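Local coordinates for protein octaprenyl-diphosphate synthase (Bacteroides thetaiotaomicron, PDB 3RMG) that probably acts as a magnesium-dependent prenyltransferase of the FPP/GGPP synthase family, building isoprenoid diphosphate chains, at residues C209-D221 / G230-A242. Numbering follows the deposited sequence.
Sequences CFQIKDDIFDYFD and GNDMLEGKLTLPA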
# COMPACT_ATOMS: atom_id res chain seq x y z
N CYS A 209 17.85 -6.91 19.24
CA CYS A 209 19.22 -7.42 19.06
C CYS A 209 19.62 -7.31 17.59
O CYS A 209 20.71 -6.86 17.25
CB CYS A 209 19.32 -8.88 19.49
SG CYS A 209 19.09 -9.18 21.23
N PHE A 210 18.72 -7.74 16.72
CA PHE A 210 18.98 -7.74 15.30
C PHE A 210 19.31 -6.33 14.80
O PHE A 210 20.31 -6.14 14.10
CB PHE A 210 17.75 -8.29 14.57
CG PHE A 210 17.98 -8.60 13.13
CD1 PHE A 210 18.45 -9.85 12.73
CD2 PHE A 210 17.74 -7.64 12.15
CE1 PHE A 210 18.66 -10.13 11.39
CE2 PHE A 210 17.95 -7.92 10.80
CZ PHE A 210 18.42 -9.17 10.43
N GLN A 211 18.48 -5.36 15.16
CA GLN A 211 18.65 -3.98 14.68
C GLN A 211 19.95 -3.34 15.18
O GLN A 211 20.64 -2.68 14.42
CB GLN A 211 17.48 -3.10 15.10
CG GLN A 211 17.54 -1.74 14.45
CD GLN A 211 17.73 -1.85 12.95
OE1 GLN A 211 16.89 -2.41 12.25
NE2 GLN A 211 18.85 -1.34 12.46
N ILE A 212 20.26 -3.54 16.45
CA ILE A 212 21.49 -3.02 17.03
C ILE A 212 22.70 -3.68 16.38
O ILE A 212 23.69 -3.00 16.07
CB ILE A 212 21.53 -3.26 18.55
CG1 ILE A 212 20.53 -2.34 19.26
CG2 ILE A 212 22.90 -2.98 19.08
CD1 ILE A 212 20.37 -2.68 20.77
N LYS A 213 22.63 -4.99 16.15
CA LYS A 213 23.67 -5.68 15.40
C LYS A 213 23.96 -5.00 14.07
O LYS A 213 25.10 -4.74 13.73
CB LYS A 213 23.29 -7.14 15.15
CG LYS A 213 23.82 -8.11 16.19
CD LYS A 213 25.25 -8.55 15.87
CE LYS A 213 26.26 -7.50 16.28
NZ LYS A 213 27.66 -8.03 16.26
N ASP A 214 22.90 -4.73 13.31
CA ASP A 214 23.04 -4.06 12.03
C ASP A 214 23.65 -2.67 12.14
O ASP A 214 24.42 -2.28 11.28
CB ASP A 214 21.68 -3.95 11.34
CG ASP A 214 21.51 -4.95 10.23
OD1 ASP A 214 22.45 -5.74 10.00
OD2 ASP A 214 20.44 -4.95 9.59
N ASP A 215 23.27 -1.92 13.17
CA ASP A 215 23.78 -0.57 13.35
C ASP A 215 25.29 -0.59 13.58
O ASP A 215 26.01 0.30 13.12
CB ASP A 215 23.08 0.12 14.52
CG ASP A 215 21.64 0.49 14.21
OD1 ASP A 215 21.22 0.34 13.04
OD2 ASP A 215 20.94 0.95 15.14
N ILE A 216 25.78 -1.60 14.29
CA ILE A 216 27.20 -1.76 14.52
C ILE A 216 27.96 -1.99 13.21
O ILE A 216 28.99 -1.37 12.96
CB ILE A 216 27.47 -2.90 15.49
CG1 ILE A 216 27.20 -2.44 16.93
CG2 ILE A 216 28.89 -3.41 15.34
CD1 ILE A 216 27.05 -3.57 17.93
N PHE A 217 27.44 -2.87 12.37
CA PHE A 217 28.05 -3.13 11.07
C PHE A 217 28.43 -1.85 10.33
O PHE A 217 29.45 -1.80 9.66
CB PHE A 217 27.14 -3.97 10.18
CG PHE A 217 26.97 -5.39 10.66
CD1 PHE A 217 25.84 -6.11 10.33
CD2 PHE A 217 27.94 -5.99 11.44
CE1 PHE A 217 25.68 -7.42 10.76
CE2 PHE A 217 27.79 -7.29 11.88
CZ PHE A 217 26.65 -8.01 11.54
N ASP A 218 27.60 -0.82 10.45
CA ASP A 218 27.83 0.42 9.71
C ASP A 218 29.15 1.12 10.07
O ASP A 218 29.68 1.91 9.30
CB ASP A 218 26.67 1.39 9.92
CG ASP A 218 26.62 2.45 8.85
OD1 ASP A 218 26.56 3.65 9.21
OD2 ASP A 218 26.64 2.09 7.66
N TYR A 219 29.66 0.82 11.26
CA TYR A 219 30.93 1.39 11.70
C TYR A 219 32.14 0.60 11.15
O TYR A 219 33.24 0.69 11.70
CB TYR A 219 30.98 1.42 13.23
CG TYR A 219 29.91 2.30 13.87
CD1 TYR A 219 30.26 3.47 14.52
CD2 TYR A 219 28.57 1.96 13.80
CE1 TYR A 219 29.30 4.28 15.10
CE2 TYR A 219 27.60 2.77 14.38
CZ TYR A 219 27.97 3.93 15.03
OH TYR A 219 27.03 4.75 15.62
N PHE A 220 31.93 -0.16 10.08
CA PHE A 220 32.97 -1.02 9.50
C PHE A 220 32.85 -1.17 7.98
O PHE A 220 31.76 -1.09 7.42
CB PHE A 220 32.96 -2.41 10.15
CG PHE A 220 33.27 -2.39 11.62
CD1 PHE A 220 34.54 -2.69 12.08
CD2 PHE A 220 32.29 -2.08 12.55
CE1 PHE A 220 34.83 -2.68 13.43
CE2 PHE A 220 32.57 -2.07 13.90
CZ PHE A 220 33.84 -2.37 14.34
N ASP A 221 33.99 -1.42 7.34
CA ASP A 221 34.07 -1.41 5.87
C ASP A 221 33.38 -2.59 5.18
O ASP A 221 32.48 -2.39 4.37
CB ASP A 221 35.53 -1.35 5.44
CG ASP A 221 36.25 -0.15 6.01
OD1 ASP A 221 37.36 -0.33 6.56
OD2 ASP A 221 35.71 0.98 5.91
N GLY A 230 29.87 3.95 7.29
CA GLY A 230 29.36 5.15 7.95
C GLY A 230 28.07 5.65 7.33
O GLY A 230 27.66 6.80 7.53
N ASN A 231 27.41 4.78 6.58
CA ASN A 231 26.23 5.16 5.82
C ASN A 231 25.10 5.79 6.63
O ASN A 231 24.56 6.83 6.24
CB ASN A 231 25.69 3.96 5.04
CG ASN A 231 24.71 4.37 3.98
OD1 ASN A 231 24.45 3.63 3.04
ND2 ASN A 231 24.16 5.57 4.12
N ASP A 232 24.72 5.17 7.74
CA ASP A 232 23.61 5.67 8.55
C ASP A 232 23.79 7.14 8.91
O ASP A 232 22.80 7.88 9.04
CB ASP A 232 23.44 4.85 9.85
CG ASP A 232 22.94 3.43 9.60
OD1 ASP A 232 22.17 3.21 8.65
OD2 ASP A 232 23.33 2.54 10.39
N MET A 233 25.04 7.56 9.09
CA MET A 233 25.34 8.97 9.38
C MET A 233 25.06 9.86 8.17
O MET A 233 24.44 10.91 8.30
CB MET A 233 26.79 9.14 9.87
CG MET A 233 27.05 8.65 11.29
SD MET A 233 28.68 9.08 11.90
CE MET A 233 28.73 8.33 13.52
N LEU A 234 25.51 9.43 6.99
CA LEU A 234 25.25 10.15 5.75
C LEU A 234 23.76 10.41 5.59
O LEU A 234 23.35 11.37 4.93
CB LEU A 234 25.75 9.35 4.55
CG LEU A 234 27.26 9.31 4.33
CD1 LEU A 234 27.61 8.32 3.22
CD2 LEU A 234 27.77 10.70 4.01
N GLU A 235 22.96 9.54 6.18
CA GLU A 235 21.52 9.63 6.04
C GLU A 235 20.90 10.40 7.20
O GLU A 235 19.72 10.72 7.19
CB GLU A 235 20.90 8.25 5.91
CG GLU A 235 21.69 7.36 4.96
CD GLU A 235 20.80 6.57 4.04
OE1 GLU A 235 19.75 7.11 3.62
OE2 GLU A 235 21.14 5.41 3.73
N GLY A 236 21.71 10.70 8.21
CA GLY A 236 21.28 11.57 9.30
C GLY A 236 21.18 10.90 10.65
O GLY A 236 20.73 11.50 11.62
N LYS A 237 21.63 9.65 10.73
CA LYS A 237 21.37 8.83 11.91
C LYS A 237 22.57 8.67 12.84
O LYS A 237 23.68 8.38 12.39
CB LYS A 237 20.86 7.44 11.49
CG LYS A 237 19.67 7.48 10.55
CD LYS A 237 19.52 6.15 9.81
CE LYS A 237 18.54 6.26 8.66
NZ LYS A 237 18.62 5.06 7.78
N LEU A 238 22.33 8.84 14.13
CA LEU A 238 23.30 8.52 15.17
C LEU A 238 22.83 7.30 15.96
O LEU A 238 21.87 7.39 16.74
CB LEU A 238 23.49 9.71 16.11
CG LEU A 238 24.13 10.98 15.58
CD1 LEU A 238 24.28 11.99 16.70
CD2 LEU A 238 25.48 10.68 14.94
N THR A 239 23.51 6.17 15.78
CA THR A 239 23.08 4.92 16.39
C THR A 239 23.77 4.67 17.72
O THR A 239 24.65 5.41 18.13
CB THR A 239 23.30 3.72 15.44
OG1 THR A 239 24.70 3.51 15.25
CG2 THR A 239 22.62 3.95 14.08
N LEU A 240 23.36 3.60 18.40
CA LEU A 240 23.73 3.40 19.79
C LEU A 240 25.19 3.70 20.11
O LEU A 240 25.49 4.39 21.08
CB LEU A 240 23.38 1.98 20.26
CG LEU A 240 23.39 1.84 21.79
CD1 LEU A 240 22.41 2.84 22.39
CD2 LEU A 240 23.07 0.42 22.24
N PRO A 241 26.12 3.15 19.31
CA PRO A 241 27.54 3.31 19.65
C PRO A 241 27.95 4.79 19.74
O PRO A 241 28.51 5.23 20.75
CB PRO A 241 28.26 2.62 18.49
CG PRO A 241 27.22 1.72 17.86
CD PRO A 241 25.92 2.43 18.04
N ALA A 242 27.64 5.56 18.70
CA ALA A 242 27.91 6.99 18.69
C ALA A 242 27.27 7.63 19.91
O ALA A 242 27.95 8.22 20.75
CB ALA A 242 27.39 7.63 17.40
O HOH W 1 24.80 2.55 12.51
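D218 reaches the first turn of helix 231-234. Its CG stands anti to the backbone N (chi1 -161°), which carries the carboxylate across to that turn. D218 CB lies 3.6 Å from D232 OD2. D218 CG comes to 3.3 Å from N231 N. At the tip, D218 OD1 accepts a hydrogen bond from D232 N (2.8 Å), which arrives from above the carboxylate plane, 39° out of it. OD2 takes a weak bond from N231 N. The backbone joins in: G230 N donates to D218 O. D218 thus holds the N-terminal turn by both side chain and main chain.

Y219 meets the start of helix 240-249, with T239 just before it. Y219 OH donates to T239 OG1 (2.7 Å), which lies at the ring edge, in plane. Y219 OH also accepts from A242 N (3.2 Å). P241 CB packs over one face in a CH-pi contact, 4.1 Å from the centroid of the Y219 ring. A phenylalanine here would probably keep this packing but cost A242 N its acceptor and T239 OG1 its donor, leaving the threonine only the water among the bonds described here.

One water bridges D215 O, D232 OD2 and T239 OG1, accepting from the threonine and donating to the other two. T239 CG2 packs against D215 CG (3.6 Å). D215 OD2 is also bonded to Y166.

The sequence DDIFD, from D214 to D218, matches the second aspartate-rich motif of trans-prenyl synthases, which in relatives binds magnesium with the substrate diphosphate. The contact ties the C-terminal part of helix 193-217 and the turn after it to helices 231-234 and 240-249. Helices 163-172, 268-280 and 283-302 pack around it.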